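Local coordinates for protein glycoside hydrolase YxiA (Bacillus licheniformis, PDB 3LV4) that probably hydrolyses glycosidic bonds in L-arabinan as a calcium-binding family 43 glycoside hydrolase resembling endo-1,5-alpha-L-arabinosidases, at residues A[277-282]-A[370-375]; A[357-362]-A[374-379]; A[386-391]-A[402-407]; A[423-428]-A[439-444]. All blocks are in the same frame, centred on the assembly; numbering follows the deposited sequence.

Contact 1: residues A[277-282]-A[370-375]. With CA (calcium ion), chain D.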
loop_
_atom_site.group_PDB
_atom_site.type_symbol
_atom_site.label_atom_id
_atom_site.label_comp_id
_atom_site.label_asym_id
_atom_site.label_seq_id
_atom_site.Cartn_x
_atom_site.Cartn_y
_atom_site.Cartn_z
ATOM N N ASN A 277 -5.244 -5.446 -11.391
ATOM C CA ASN A 277 -4.450 -5.757 -12.581
ATOM C C ASN A 277 -5.059 -5.077 -13.804
ATOM O O ASN A 277 -6.277 -5.118 -13.995
ATOM C CB ASN A 277 -4.440 -7.260 -12.854
ATOM C CG ASN A 277 -3.865 -8.088 -11.710
ATOM O OD1 ASN A 277 -3.400 -7.563 -10.700
ATOM N ND2 ASN A 277 -3.898 -9.409 -11.882
ATOM N N PHE A 278 -4.228 -4.470 -14.648
ATOM C CA PHE A 278 -4.758 -3.717 -15.780
ATOM C C PHE A 278 -3.712 -3.544 -16.863
ATOM O O PHE A 278 -2.515 -3.702 -16.622
ATOM C CB PHE A 278 -5.184 -2.324 -15.329
ATOM C CG PHE A 278 -4.025 -1.431 -15.006
ATOM C CD1 PHE A 278 -3.449 -0.648 -15.992
ATOM C CD2 PHE A 278 -3.484 -1.402 -13.724
ATOM C CE1 PHE A 278 -2.354 0.158 -15.703
ATOM C CE2 PHE A 278 -2.392 -0.587 -13.430
ATOM C CZ PHE A 278 -1.830 0.187 -14.420
ATOM N N SER A 279 -4.175 -3.181 -18.053
ATOM C CA SER A 279 -3.282 -2.842 -19.148
ATOM C C SER A 279 -3.986 -1.836 -20.046
ATOM O O SER A 279 -5.062 -2.117 -20.581
ATOM C CB SER A 279 -2.896 -4.092 -19.933
ATOM O OG SER A 279 -1.931 -3.773 -20.920
ATOM N N PHE A 280 -3.408 -0.648 -20.173
ATOM C CA PHE A 280 -3.934 0.349 -21.095
ATOM C C PHE A 280 -3.534 -0.035 -22.512
ATOM O O PHE A 280 -2.345 -0.115 -22.831
ATOM C CB PHE A 280 -3.364 1.731 -20.788
ATOM C CG PHE A 280 -4.027 2.432 -19.629
ATOM C CD1 PHE A 280 -5.320 2.932 -19.752
ATOM C CD2 PHE A 280 -3.343 2.634 -18.434
ATOM C CE1 PHE A 280 -5.931 3.598 -18.698
ATOM C CE2 PHE A 280 -3.952 3.304 -17.366
ATOM C CZ PHE A 280 -5.250 3.792 -17.506
ATOM N N ASN A 281 -4.522 -0.270 -23.364
ATOM C CA ASN A 281 -4.245 -0.625 -24.754
ATOM C C ASN A 281 -3.379 -1.863 -24.902
ATOM O O ASN A 281 -2.645 -2.005 -25.885
ATOM C CB ASN A 281 -3.592 0.544 -25.475
ATOM C CG ASN A 281 -4.582 1.330 -26.258
ATOM O OD1 ASN A 281 -5.451 0.749 -26.903
ATOM N ND2 ASN A 281 -4.483 2.653 -26.200
ATOM N N ASN A 282 -3.471 -2.755 -23.920
ATOM C CA ASN A 282 -2.673 -3.977 -23.914
ATOM C C ASN A 282 -1.177 -3.703 -24.009
ATOM O O ASN A 282 -0.410 -4.567 -24.431
ATOM C CB ASN A 282 -3.107 -4.930 -25.031
ATOM C CG ASN A 282 -2.524 -6.326 -24.868
ATOM O OD1 ASN A 282 -2.526 -6.880 -23.765
ATOM N ND2 ASN A 282 -2.015 -6.898 -25.962
ATOM N N ILE A 370 -6.212 -9.871 -15.714
ATOM C CA ILE A 370 -5.686 -8.589 -16.168
ATOM C C ILE A 370 -6.766 -7.893 -16.973
ATOM O O ILE A 370 -7.207 -8.390 -18.008
ATOM C CB ILE A 370 -4.423 -8.737 -17.033
ATOM C CG1 ILE A 370 -3.346 -9.529 -16.273
ATOM C CG2 ILE A 370 -3.886 -7.345 -17.430
ATOM C CD1 ILE A 370 -2.147 -9.903 -17.122
ATOM N N LYS A 371 -7.195 -6.740 -16.488
ATOM C CA LYS A 371 -8.304 -6.033 -17.099
ATOM C C LYS A 371 -7.820 -5.076 -18.175
ATOM O O LYS A 371 -7.004 -4.191 -17.914
ATOM C CB LYS A 371 -9.126 -5.333 -16.017
ATOM C CG LYS A 371 -9.717 -6.357 -15.049
ATOM C CD LYS A 371 -10.515 -5.764 -13.906
ATOM C CE LYS A 371 -11.005 -6.903 -13.004
ATOM N NZ LYS A 371 -11.716 -6.459 -11.771
ATOM N N GLU A 372 -8.310 -5.280 -19.394
ATOM C CA GLU A 372 -7.909 -4.454 -20.536
ATOM C C GLU A 372 -8.708 -3.161 -20.576
ATOM O O GLU A 372 -9.906 -3.159 -20.283
ATOM C CB GLU A 372 -8.118 -5.215 -21.846
ATOM C CG GLU A 372 -7.217 -6.425 -22.018
ATOM C CD GLU A 372 -5.827 -6.062 -22.496
ATOM O OE1 GLU A 372 -5.611 -4.889 -22.862
ATOM O OE2 GLU A 372 -4.953 -6.961 -22.521
ATOM N N SER A 373 -8.053 -2.060 -20.928
ATOM C CA SER A 373 -8.768 -0.798 -21.066
ATOM C C SER A 373 -9.641 -0.846 -22.311
ATOM O O SER A 373 -9.324 -1.550 -23.278
ATOM C CB SER A 373 -7.807 0.391 -21.156
ATOM O OG SER A 373 -7.088 0.372 -22.382
ATOM N N LYS A 374 -10.737 -0.091 -22.274
ATOM C CA LYS A 374 -11.645 0.023 -23.404
ATOM C C LYS A 374 -11.894 1.495 -23.707
ATOM O O LYS A 374 -11.841 2.337 -22.804
ATOM C CB LYS A 374 -12.959 -0.693 -23.092
ATOM C CG LYS A 374 -12.739 -2.156 -22.743
ATOM C CD LYS A 374 -14.005 -2.958 -22.821
ATOM C CE LYS A 374 -13.701 -4.436 -22.645
ATOM N NZ LYS A 374 -14.889 -5.177 -22.163
ATOM N N GLU A 375 -12.161 1.801 -24.973
ATOM C CA GLU A 375 -12.320 3.191 -25.399
ATOM C C GLU A 375 -13.691 3.778 -25.116
ATOM O O GLU A 375 -14.721 3.163 -25.404
ATOM C CB GLU A 375 -11.998 3.348 -26.890
ATOM C CG GLU A 375 -10.606 2.917 -27.240
ATOM C CD GLU A 375 -10.226 3.254 -28.666
ATOM O OE1 GLU A 375 -11.012 3.934 -29.363
ATOM O OE2 GLU A 375 -9.133 2.842 -29.093
HETATM CA CA CA D . -7.454 1.421 -27.972
HETATM O O HOH W 1 -5.810 3.195 -29.134
HETATM O O HOH W 2 -8.584 -0.038 -26.280
HETATM O O HOH W 3 -8.397 -0.795 -29.422
#
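Asn277 O receives the amide of Lys371, whose N lies 3.1 Å away but well above the carbonyl plane, 56° out of it. CA of Phe278 sits 3.1 Å from Lys371 O, a CA-H...O contact, while CG2 of Ile370 packs against the carbonyl carbon of Phe278. Ser279 bonds through both N and O to the residues flanking Glu372, its N giving to Lys371 O (3.0 Å) and its O taking the amide N of Ser373 (3.0 Å), as parallel strands do. At Phe280 the ring meets the serine obliquely, CD1 to Ser373 CB. At Asn281 a side chain takes over as acceptor: the backbone N of Asn281 gives a nearly straight bond, 165° at the hydrogen, to Ser373 OG (2.8 Å), which is also bonded to Glu358. A chi1 of 69° sets that hydroxyl between the backbone N and the carbonyl carbon. The Asn281 side chain instead binds calcium through OD1 at 2.4 Å, and Glu375 OE2 binds the same ion, with Glu358 OE2 and three waters completing the site. The contact joins strand 272-280 of the family 43 region to strand 371-378 of the lipocalin-like region, with strand 355-363 touching Phe278, Phe280 and Ser373 through Val360.

Contact 2: residues A[357-362]-A[374-379]. With CA (calcium ion), chain D.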
loop_
_atom_site.group_PDB
_atom_site.type_symbol
_atom_site.label_atom_id
_atom_site.label_comp_id
_atom_site.label_asym_id
_atom_site.label_seq_id
_atom_site.Cartn_x
_atom_site.Cartn_y
_atom_site.Cartn_z
ATOM N N TYR A 357 -10.917 8.424 -24.443
ATOM C CA TYR A 357 -10.067 7.904 -23.374
ATOM C C TYR A 357 -10.036 6.385 -23.400
ATOM O O TYR A 357 -11.008 5.744 -23.808
ATOM C CB TYR A 357 -10.608 8.314 -21.994
ATOM C CG TYR A 357 -10.441 9.771 -21.619
ATOM C CD1 TYR A 357 -9.458 10.166 -20.720
ATOM C CD2 TYR A 357 -11.273 10.752 -22.159
ATOM C CE1 TYR A 357 -9.303 11.499 -20.361
ATOM C CE2 TYR A 357 -11.129 12.082 -21.815
ATOM C CZ TYR A 357 -10.139 12.451 -20.914
ATOM O OH TYR A 357 -9.993 13.775 -20.564
ATOM N N GLU A 358 -8.929 5.816 -22.933
ATOM C CA GLU A 358 -8.907 4.423 -22.519
ATOM C C GLU A 358 -9.431 4.388 -21.091
ATOM O O GLU A 358 -8.945 5.119 -20.232
ATOM C CB GLU A 358 -7.482 3.874 -22.545
ATOM C CG GLU A 358 -6.897 3.794 -23.923
ATOM C CD GLU A 358 -7.578 2.759 -24.779
ATOM O OE1 GLU A 358 -8.203 1.816 -24.231
ATOM O OE2 GLU A 358 -7.476 2.886 -26.013
ATOM N N LEU A 359 -10.422 3.539 -20.841
ATOM C CA LEU A 359 -11.033 3.418 -19.520
ATOM C C LEU A 359 -10.686 2.086 -18.893
ATOM O O LEU A 359 -10.885 1.037 -19.514
ATOM C CB LEU A 359 -12.556 3.505 -19.632
ATOM C CG LEU A 359 -13.363 3.294 -18.344
ATOM C CD1 LEU A 359 -13.183 4.453 -17.366
ATOM C CD2 LEU A 359 -14.844 3.099 -18.658
ATOM N N VAL A 360 -10.185 2.125 -17.661
ATOM C CA VAL A 360 -10.001 0.905 -16.878
ATOM C C VAL A 360 -10.983 0.932 -15.720
ATOM O O VAL A 360 -11.054 1.913 -14.984
ATOM C CB VAL A 360 -8.569 0.772 -16.298
ATOM C CG1 VAL A 360 -8.496 -0.427 -15.354
ATOM C CG2 VAL A 360 -7.548 0.632 -17.422
ATOM N N ARG A 361 -11.765 -0.134 -15.588
ATOM C CA ARG A 361 -12.680 -0.286 -14.467
ATOM C C ARG A 361 -12.127 -1.383 -13.569
ATOM O O ARG A 361 -12.186 -2.573 -13.905
ATOM C CB ARG A 361 -14.087 -0.626 -14.966
ATOM C CG ARG A 361 -14.838 0.583 -15.545
ATOM C CD ARG A 361 -16.143 0.163 -16.213
ATOM N NE ARG A 361 -15.866 -0.332 -17.551
ATOM C CZ ARG A 361 -16.749 -0.930 -18.344
ATOM N NH1 ARG A 361 -17.998 -1.133 -17.933
ATOM N NH2 ARG A 361 -16.371 -1.335 -19.551
ATOM N N HIS A 362 -11.557 -0.980 -12.437
ATOM C CA HIS A 362 -10.864 -1.933 -11.561
ATOM C C HIS A 362 -11.811 -2.861 -10.806
ATOM O O HIS A 362 -11.407 -3.935 -10.366
ATOM C CB HIS A 362 -9.938 -1.202 -10.588
ATOM C CG HIS A 362 -8.804 -0.483 -11.256
ATOM N ND1 HIS A 362 -7.645 -1.120 -11.656
ATOM C CD2 HIS A 362 -8.649 0.821 -11.584
ATOM C CE1 HIS A 362 -6.825 -0.235 -12.193
ATOM N NE2 HIS A 362 -7.414 0.950 -12.170
ATOM N N LYS A 374 -10.737 -0.091 -22.274
ATOM C CA LYS A 374 -11.645 0.023 -23.404
ATOM C C LYS A 374 -11.894 1.495 -23.707
ATOM O O LYS A 374 -11.841 2.337 -22.804
ATOM C CB LYS A 374 -12.959 -0.693 -23.092
ATOM C CG LYS A 374 -12.739 -2.156 -22.743
ATOM C CD LYS A 374 -14.005 -2.958 -22.821
ATOM C CE LYS A 374 -13.701 -4.436 -22.645
ATOM N NZ LYS A 374 -14.889 -5.177 -22.163
ATOM N N GLU A 375 -12.161 1.801 -24.973
ATOM C CA GLU A 375 -12.320 3.191 -25.399
ATOM C C GLU A 375 -13.691 3.778 -25.116
ATOM O O GLU A 375 -14.721 3.163 -25.404
ATOM C CB GLU A 375 -11.998 3.348 -26.890
ATOM C CG GLU A 375 -10.606 2.917 -27.240
ATOM C CD GLU A 375 -10.226 3.254 -28.666
ATOM O OE1 GLU A 375 -11.012 3.934 -29.363
ATOM O OE2 GLU A 375 -9.133 2.842 -29.093
ATOM N N ILE A 376 -13.679 4.986 -24.557
ATOM C CA ILE A 376 -14.885 5.759 -24.330
ATOM C C ILE A 376 -14.638 7.169 -24.833
ATOM O O ILE A 376 -13.500 7.528 -25.147
ATOM C CB ILE A 376 -15.240 5.825 -22.830
ATOM C CG1 ILE A 376 -14.142 6.552 -22.039
ATOM C CG2 ILE A 376 -15.471 4.421 -22.272
ATOM C CD1 ILE A 376 -14.558 6.921 -20.620
ATOM N N ARG A 377 -15.700 7.962 -24.927
ATOM C CA ARG A 377 -15.548 9.385 -25.220
ATOM C C ARG A 377 -16.291 10.229 -24.200
ATOM O O ARG A 377 -17.463 9.974 -23.905
ATOM C CB ARG A 377 -16.037 9.726 -26.632
ATOM C CG ARG A 377 -15.924 11.210 -26.948
ATOM C CD ARG A 377 -16.190 11.519 -28.414
ATOM N NE ARG A 377 -15.987 12.939 -28.694
ATOM C CZ ARG A 377 -14.811 13.488 -28.989
ATOM N NH1 ARG A 377 -13.716 12.737 -29.053
ATOM N NH2 ARG A 377 -14.725 14.790 -29.225
ATOM N N LEU A 378 -15.598 11.217 -23.640
ATOM C CA LEU A 378 -16.257 12.255 -22.869
ATOM C C LEU A 378 -16.674 13.312 -23.877
ATOM O O LEU A 378 -15.840 14.096 -24.338
ATOM C CB LEU A 378 -15.307 12.859 -21.832
ATOM C CG LEU A 378 -14.732 11.900 -20.787
ATOM C CD1 LEU A 378 -14.038 12.669 -19.667
ATOM C CD2 LEU A 378 -15.810 10.986 -20.231
ATOM N N ASN A 379 -17.955 13.306 -24.242
ATOM C CA ASN A 379 -18.469 14.235 -25.245
ATOM C C ASN A 379 -18.709 15.627 -24.688
ATOM O O ASN A 379 -18.935 15.807 -23.493
ATOM C CB ASN A 379 -19.765 13.705 -25.862
ATOM C CG ASN A 379 -19.565 12.396 -26.592
ATOM O OD1 ASN A 379 -19.269 12.384 -27.783
ATOM N ND2 ASN A 379 -19.714 11.286 -25.878
HETATM CA CA CA D . -7.454 1.421 -27.972
HETATM O O HOH W 2 -8.584 -0.038 -26.280
HETATM O O HOH W 3 -8.397 -0.795 -29.422
HETATM O O HOH W 1 -5.810 3.195 -29.134
#
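A bend at chi2 (-68°) in Glu358 and an extended chain beyond CG in Glu375 (chi2 -172°) bring the two carboxylates to one calcium ion across an antiparallel beta hairpin. Glu358 and Glu375 form a non-hydrogen-bonded pair. Their carboxylate planes stand 85° apart, and each binds the ion through OE2 at 2.5 Å, Asn281 being the third protein ligand. The hydrogen-bonded pairs flank this site: Tyr357 N gives to Ile376 O at 2.8 Å, and Leu359 N to Lys374 O at 2.7 Å. On the other face, CG2 of Ile376 lies against CD2 of Leu359, while Leu378 crosses the Tyr357 side chain at about a right angle, CD1 being 3.7 Å from CE2. A serine in place of Tyr357 removes the ring and its hydroxyl, which would probably open a gap beside Leu378 CD1 and leave Val353 O without this donor. Beside the metal, a calcium-bound water donates to Glu358 OE1, the oxygen that Ser373 also holds, at 2.8 Å.

Contact 3: residues A[386-391]-A[402-407]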
loop_
_atom_site.group_PDB
_atom_site.type_symbol
_atom_site.label_atom_id
_atom_site.label_comp_id
_atom_site.label_asym_id
_atom_site.label_seq_id
_atom_site.Cartn_x
_atom_site.Cartn_y
_atom_site.Cartn_z
ATOM N N GLY A 386 -19.317 5.029 -26.214
ATOM C CA GLY A 386 -18.290 4.050 -26.505
ATOM C C GLY A 386 -18.498 2.776 -25.712
ATOM O O GLY A 386 -19.581 2.182 -25.751
ATOM N N ALA A 387 -17.469 2.363 -24.979
ATOM C CA ALA A 387 -17.504 1.098 -24.239
ATOM C C ALA A 387 -18.583 1.104 -23.161
ATOM O O ALA A 387 -19.121 0.057 -22.795
ATOM C CB ALA A 387 -16.128 0.792 -23.623
ATOM N N VAL A 388 -18.885 2.290 -22.645
ATOM C CA VAL A 388 -19.966 2.441 -21.680
ATOM C C VAL A 388 -20.804 3.655 -22.037
ATOM O O VAL A 388 -20.344 4.569 -22.732
ATOM C CB VAL A 388 -19.452 2.623 -20.231
ATOM C CG1 VAL A 388 -18.612 1.431 -19.802
ATOM C CG2 VAL A 388 -18.676 3.923 -20.102
ATOM N N ALA A 389 -22.040 3.657 -21.558
ATOM C CA ALA A 389 -22.904 4.819 -21.682
ATOM C C ALA A 389 -23.021 5.463 -20.308
ATOM O O ALA A 389 -23.149 4.772 -19.292
ATOM C CB ALA A 389 -24.281 4.415 -22.210
ATOM N N GLY A 390 -22.966 6.785 -20.264
ATOM C CA GLY A 390 -23.097 7.475 -18.996
ATOM C C GLY A 390 -23.038 8.976 -19.153
ATOM O O GLY A 390 -23.241 9.505 -20.245
ATOM N N THR A 391 -22.767 9.660 -18.051
ATOM C CA THR A 391 -22.640 11.113 -18.069
ATOM C C THR A 391 -21.399 11.542 -17.290
ATOM O O THR A 391 -20.851 10.776 -16.491
ATOM C CB THR A 391 -23.887 11.811 -17.475
ATOM O OG1 THR A 391 -23.968 11.549 -16.068
ATOM C CG2 THR A 391 -25.159 11.315 -18.148
ATOM N N LEU A 402 -18.567 11.301 -12.688
ATOM C CA LEU A 402 -19.061 10.440 -13.763
ATOM C C LEU A 402 -20.196 9.581 -13.259
ATOM O O LEU A 402 -20.221 9.190 -12.089
ATOM C CB LEU A 402 -17.978 9.489 -14.283
ATOM C CG LEU A 402 -16.569 9.970 -14.576
ATOM C CD1 LEU A 402 -15.712 9.785 -13.339
ATOM C CD2 LEU A 402 -16.013 9.168 -15.751
ATOM N N LYS A 403 -21.130 9.278 -14.150
ATOM C CA LYS A 403 -22.171 8.313 -13.839
ATOM C C LYS A 403 -22.122 7.190 -14.851
ATOM O O LYS A 403 -22.416 7.389 -16.030
ATOM C CB LYS A 403 -23.546 8.974 -13.815
ATOM C CG LYS A 403 -23.733 9.933 -12.654
ATOM C CD LYS A 403 -25.206 10.298 -12.496
ATOM C CE LYS A 403 -25.457 11.082 -11.213
ATOM N NZ LYS A 403 -24.856 12.433 -11.297
ATOM N N ILE A 404 -21.730 6.014 -14.371
ATOM C CA ILE A 404 -21.519 4.838 -15.203
ATOM C C ILE A 404 -21.974 3.626 -14.415
ATOM O O ILE A 404 -21.810 3.591 -13.198
ATOM C CB ILE A 404 -20.011 4.635 -15.485
ATOM C CG1 ILE A 404 -19.432 5.838 -16.224
ATOM C CG2 ILE A 404 -19.775 3.358 -16.258
ATOM C CD1 ILE A 404 -17.898 5.891 -16.173
ATOM N N ASP A 405 -22.541 2.638 -15.106
ATOM C CA ASP A 405 -22.783 1.320 -14.514
ATOM C C ASP A 405 -23.623 1.409 -13.239
ATOM O O ASP A 405 -23.418 0.635 -12.292
ATOM C CB ASP A 405 -21.447 0.593 -14.239
ATOM C CG ASP A 405 -20.719 0.161 -15.528
ATOM O OD1 ASP A 405 -21.386 -0.353 -16.454
ATOM O OD2 ASP A 405 -19.473 0.315 -15.615
ATOM N N GLY A 406 -24.567 2.353 -13.223
ATOM C CA GLY A 406 -25.478 2.525 -12.105
ATOM C C GLY A 406 -24.883 3.200 -10.881
ATOM O O GLY A 406 -25.520 3.267 -9.829
ATOM N N LYS A 407 -23.662 3.708 -11.019
ATOM C CA LYS A 407 -22.950 4.300 -9.892
ATOM C C LYS A 407 -22.470 5.715 -10.202
ATOM O O LYS A 407 -22.436 6.126 -11.363
ATOM C CB LYS A 407 -21.778 3.406 -9.478
ATOM C CG LYS A 407 -22.238 2.134 -8.783
ATOM C CD LYS A 407 -21.095 1.193 -8.504
ATOM C CE LYS A 407 -20.617 0.550 -9.787
ATOM N NZ LYS A 407 -19.588 -0.475 -9.505
HETATM O O HOH W 4 -22.726 2.560 -17.907
#
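Thr391 and Lys403 make the close part of this contact, an antiparallel hydrogen-bonded pair. Lys403 N reaches Thr391 O at 2.8 Å with 167° at the hydrogen; in return Thr391 N lies in the carbonyl plane of Lys403 O, on a lone pair, at 3.1 Å. On the face that Thr391 and Lys403 share, OG1 of Thr391 touches CB of Lys403 at 3.4 Å, placed by a chi1 of 68°. Gly390 comes so near, CA to Lys403 O 3.0 Å, that a side chain there would run into that oxygen. Toward Asp405 the strands part. Val388 and Ile404 still meet at about a right angle, CG2 to CG2 at 4.0 Å, but the backbones are linked through a water, which donates to Ala389 O at 2.6 Å and accepts from Asp405 N at 2.8 Å. Exposed Ala389 and Asp405 border this wetter end, and the Asp405 carboxylate is paired with Arg361. Beyond it, a type I' turn from Ile404 to Lys407 leads into strand 407-418, so the arrangement is that of consecutive beta hairpins in the C-terminal lipocalin-like region.

Contact 4: residues A[423-428]-A[439-444]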
loop_
_atom_site.group_PDB
_atom_site.type_symbol
_atom_site.label_atom_id
_atom_site.label_comp_id
_atom_site.label_asym_id
_atom_site.label_seq_id
_atom_site.Cartn_x
_atom_site.Cartn_y
_atom_site.Cartn_z
ATOM N N ARG A 423 4.585 10.488 -24.215
ATOM C CA ARG A 423 3.802 11.676 -24.514
ATOM C C ARG A 423 2.961 12.066 -23.310
ATOM O O ARG A 423 2.616 11.218 -22.481
ATOM C CB ARG A 423 2.900 11.410 -25.721
ATOM C CG ARG A 423 1.974 10.228 -25.517
ATOM C CD ARG A 423 1.306 9.785 -26.811
ATOM N NE ARG A 423 0.052 9.098 -26.522
ATOM C CZ ARG A 423 -1.147 9.602 -26.792
ATOM N NH1 ARG A 423 -1.248 10.784 -27.388
ATOM N NH2 ARG A 423 -2.241 8.918 -26.481
ATOM N N LYS A 424 2.648 13.355 -23.214
ATOM C CA LYS A 424 1.804 13.863 -22.144
ATOM C C LYS A 424 0.356 13.585 -22.489
ATOM O O LYS A 424 -0.066 13.812 -23.625
ATOM C CB LYS A 424 2.005 15.368 -21.969
ATOM C CG LYS A 424 2.889 15.752 -20.798
ATOM C CD LYS A 424 4.165 16.442 -21.259
ATOM C CE LYS A 424 4.960 16.993 -20.073
ATOM N NZ LYS A 424 5.280 15.950 -19.048
ATOM N N VAL A 425 -0.406 13.102 -21.508
ATOM C CA VAL A 425 -1.810 12.783 -21.725
ATOM C C VAL A 425 -2.657 13.369 -20.609
ATOM O O VAL A 425 -2.137 13.731 -19.559
ATOM C CB VAL A 425 -2.048 11.256 -21.782
ATOM C CG1 VAL A 425 -1.370 10.656 -23.010
ATOM C CG2 VAL A 425 -1.554 10.582 -20.496
HETATM N N MSE A 426 -3.964 13.465 -20.837
HETATM C CA MSE A 426 -4.887 13.867 -19.782
HETATM C C MSE A 426 -5.414 12.610 -19.108
HETATM O O MSE A 426 -5.750 11.644 -19.782
HETATM C CB MSE A 426 -6.061 14.671 -20.355
HETATM C CG MSE A 426 -7.116 15.050 -19.304
HETATM SE SE MSE A 426 -6.372 16.170 -17.860
HETATM C CE MSE A 426 -6.032 17.790 -18.923
ATOM N N THR A 427 -5.488 12.605 -17.783
ATOM C CA THR A 427 -6.042 11.448 -17.098
ATOM C C THR A 427 -7.156 11.870 -16.153
ATOM O O THR A 427 -7.290 13.041 -15.818
ATOM C CB THR A 427 -4.962 10.682 -16.289
ATOM O OG1 THR A 427 -4.647 11.402 -15.085
ATOM C CG2 THR A 427 -3.692 10.498 -17.127
ATOM N N PHE A 428 -7.968 10.905 -15.741
ATOM C CA PHE A 428 -8.830 11.091 -14.593
ATOM C C PHE A 428 -8.825 9.811 -13.774
ATOM O O PHE A 428 -8.524 8.736 -14.287
ATOM C CB PHE A 428 -10.262 11.508 -14.993
ATOM C CG PHE A 428 -11.015 10.474 -15.783
ATOM C CD1 PHE A 428 -11.651 9.419 -15.144
ATOM C CD2 PHE A 428 -11.126 10.584 -17.164
ATOM C CE1 PHE A 428 -12.369 8.471 -15.870
ATOM C CE2 PHE A 428 -11.844 9.645 -17.899
ATOM C CZ PHE A 428 -12.461 8.582 -17.249
ATOM N N TRP A 439 -10.278 4.571 -14.052
ATOM C CA TRP A 439 -9.169 5.393 -14.529
ATOM C C TRP A 439 -9.386 5.690 -15.990
ATOM O O TRP A 439 -9.789 4.812 -16.750
ATOM C CB TRP A 439 -7.850 4.625 -14.463
ATOM C CG TRP A 439 -7.258 4.419 -13.111
ATOM C CD1 TRP A 439 -7.745 4.847 -11.904
ATOM C CD2 TRP A 439 -6.033 3.743 -12.837
ATOM N NE1 TRP A 439 -6.891 4.463 -10.892
ATOM C CE2 TRP A 439 -5.834 3.786 -11.441
ATOM C CE3 TRP A 439 -5.092 3.085 -13.638
ATOM C CZ2 TRP A 439 -4.720 3.207 -10.833
ATOM C CZ3 TRP A 439 -3.991 2.508 -13.031
ATOM C CH2 TRP A 439 -3.814 2.576 -11.642
ATOM N N GLY A 440 -9.071 6.913 -16.396
ATOM C CA GLY A 440 -9.105 7.266 -17.803
ATOM C C GLY A 440 -7.757 7.826 -18.211
ATOM O O GLY A 440 -7.117 8.555 -17.439
ATOM N N SER A 441 -7.318 7.477 -19.415
ATOM C CA SER A 441 -6.097 8.051 -19.979
ATOM C C SER A 441 -6.390 8.411 -21.427
ATOM O O SER A 441 -6.838 7.565 -22.201
ATOM C CB SER A 441 -4.930 7.062 -19.882
ATOM O OG SER A 441 -3.699 7.675 -20.220
ATOM N N SER A 442 -6.151 9.666 -21.791
ATOM C CA SER A 442 -6.662 10.189 -23.058
ATOM C C SER A 442 -5.944 9.618 -24.271
ATOM O O SER A 442 -4.746 9.317 -24.215
ATOM C CB SER A 442 -6.564 11.721 -23.093
ATOM O OG SER A 442 -5.205 12.136 -23.111
ATOM N N LEU A 443 -6.680 9.467 -25.370
ATOM C CA LEU A 443 -6.056 9.126 -26.635
ATOM C C LEU A 443 -5.292 10.314 -27.202
ATOM O O LEU A 443 -4.268 10.136 -27.861
ATOM C CB LEU A 443 -7.093 8.646 -27.650
ATOM C CG LEU A 443 -7.442 7.160 -27.623
ATOM C CD1 LEU A 443 -7.969 6.756 -26.265
ATOM C CD2 LEU A 443 -8.459 6.842 -28.710
ATOM N N LYS A 444 -5.787 11.523 -26.954
ATOM C CA LYS A 444 -5.093 12.717 -27.430
ATOM C C LYS A 444 -3.899 13.046 -26.537
ATOM O O LYS A 444 -3.886 12.706 -25.351
ATOM C CB LYS A 444 -6.036 13.921 -27.506
ATOM C CG LYS A 444 -6.487 14.468 -26.160
ATOM C CD LYS A 444 -7.440 15.640 -26.358
ATOM C CE LYS A 444 -8.046 16.107 -25.042
ATOM N NZ LYS A 444 -8.943 17.281 -25.241
#
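Arg423 grips the carbonyl of Leu443 with both terminal nitrogens: NH2 to Leu443 O is 2.7 Å, near the guanidinium plane, whereas NH1 makes a weaker, bent bond to the same oxygen. One guanidinium face is covered by Val425 CG1. Ser442 satisfies both polar atoms of the Met426 backbone (modelled as selenomethionine): its OG accepts from Met426 N at 2.9 Å, and its amide gives to Met426 O at 2.8 Å. The hydroxyl donates a hydrogen bond to Lys444 O at 2.7 Å, in the carbonyl plane; a chi1 of 67° on Ser442 turns it there. The other two buried hydroxyls find partners beyond the hairpin, Thr427 OG1 at Leu414 O and Ser441 OG at His338 NE2. Phe428 and Gly440 form a hydrogen-bonded pair, Gly440 N to Phe428 O at 2.8 Å and Phe428 N to Gly440 O at 3.0 Å. The Phe428 ring lies flat over the glycine, CA being 3.7 Å from the ring centroid, a CH-pi contact. Replacing Phe428 by alanine removes the ring, and is likely to open a gap over Gly440 CA and leave the Tyr357 ring freer to shift. The paired strands 423-432 and 437-442 form an antiparallel beta hairpin of the C-terminal lipocalin-like region.

How the contacts relate
Contacts 1 and 2 share Lys374 and Glu375 and complete one calcium site: Asn281 comes from contact 1, Glu358 from contact 2 and Glu375 from both. Ser373 OG bonds Glu358 OE1 at 2.6 Å, tying a second-shell hydroxyl to a metal-binding residue. Contact 4 borders the site, the Leu443 side chain being about 6 Å from the ion, and joins contact 2 through Glu358 N to Ser441 O (2.8 Å). Contact 3 is more remote: the Asp405 side chain lies about 13 Å from the ion, although the salt bridge from Arg361 NH1 to Asp405 OD2 (3.1 Å) joins it to contact 2. None of the four includes the predicted catalytic residues Asp15, Asp148 and Glu201.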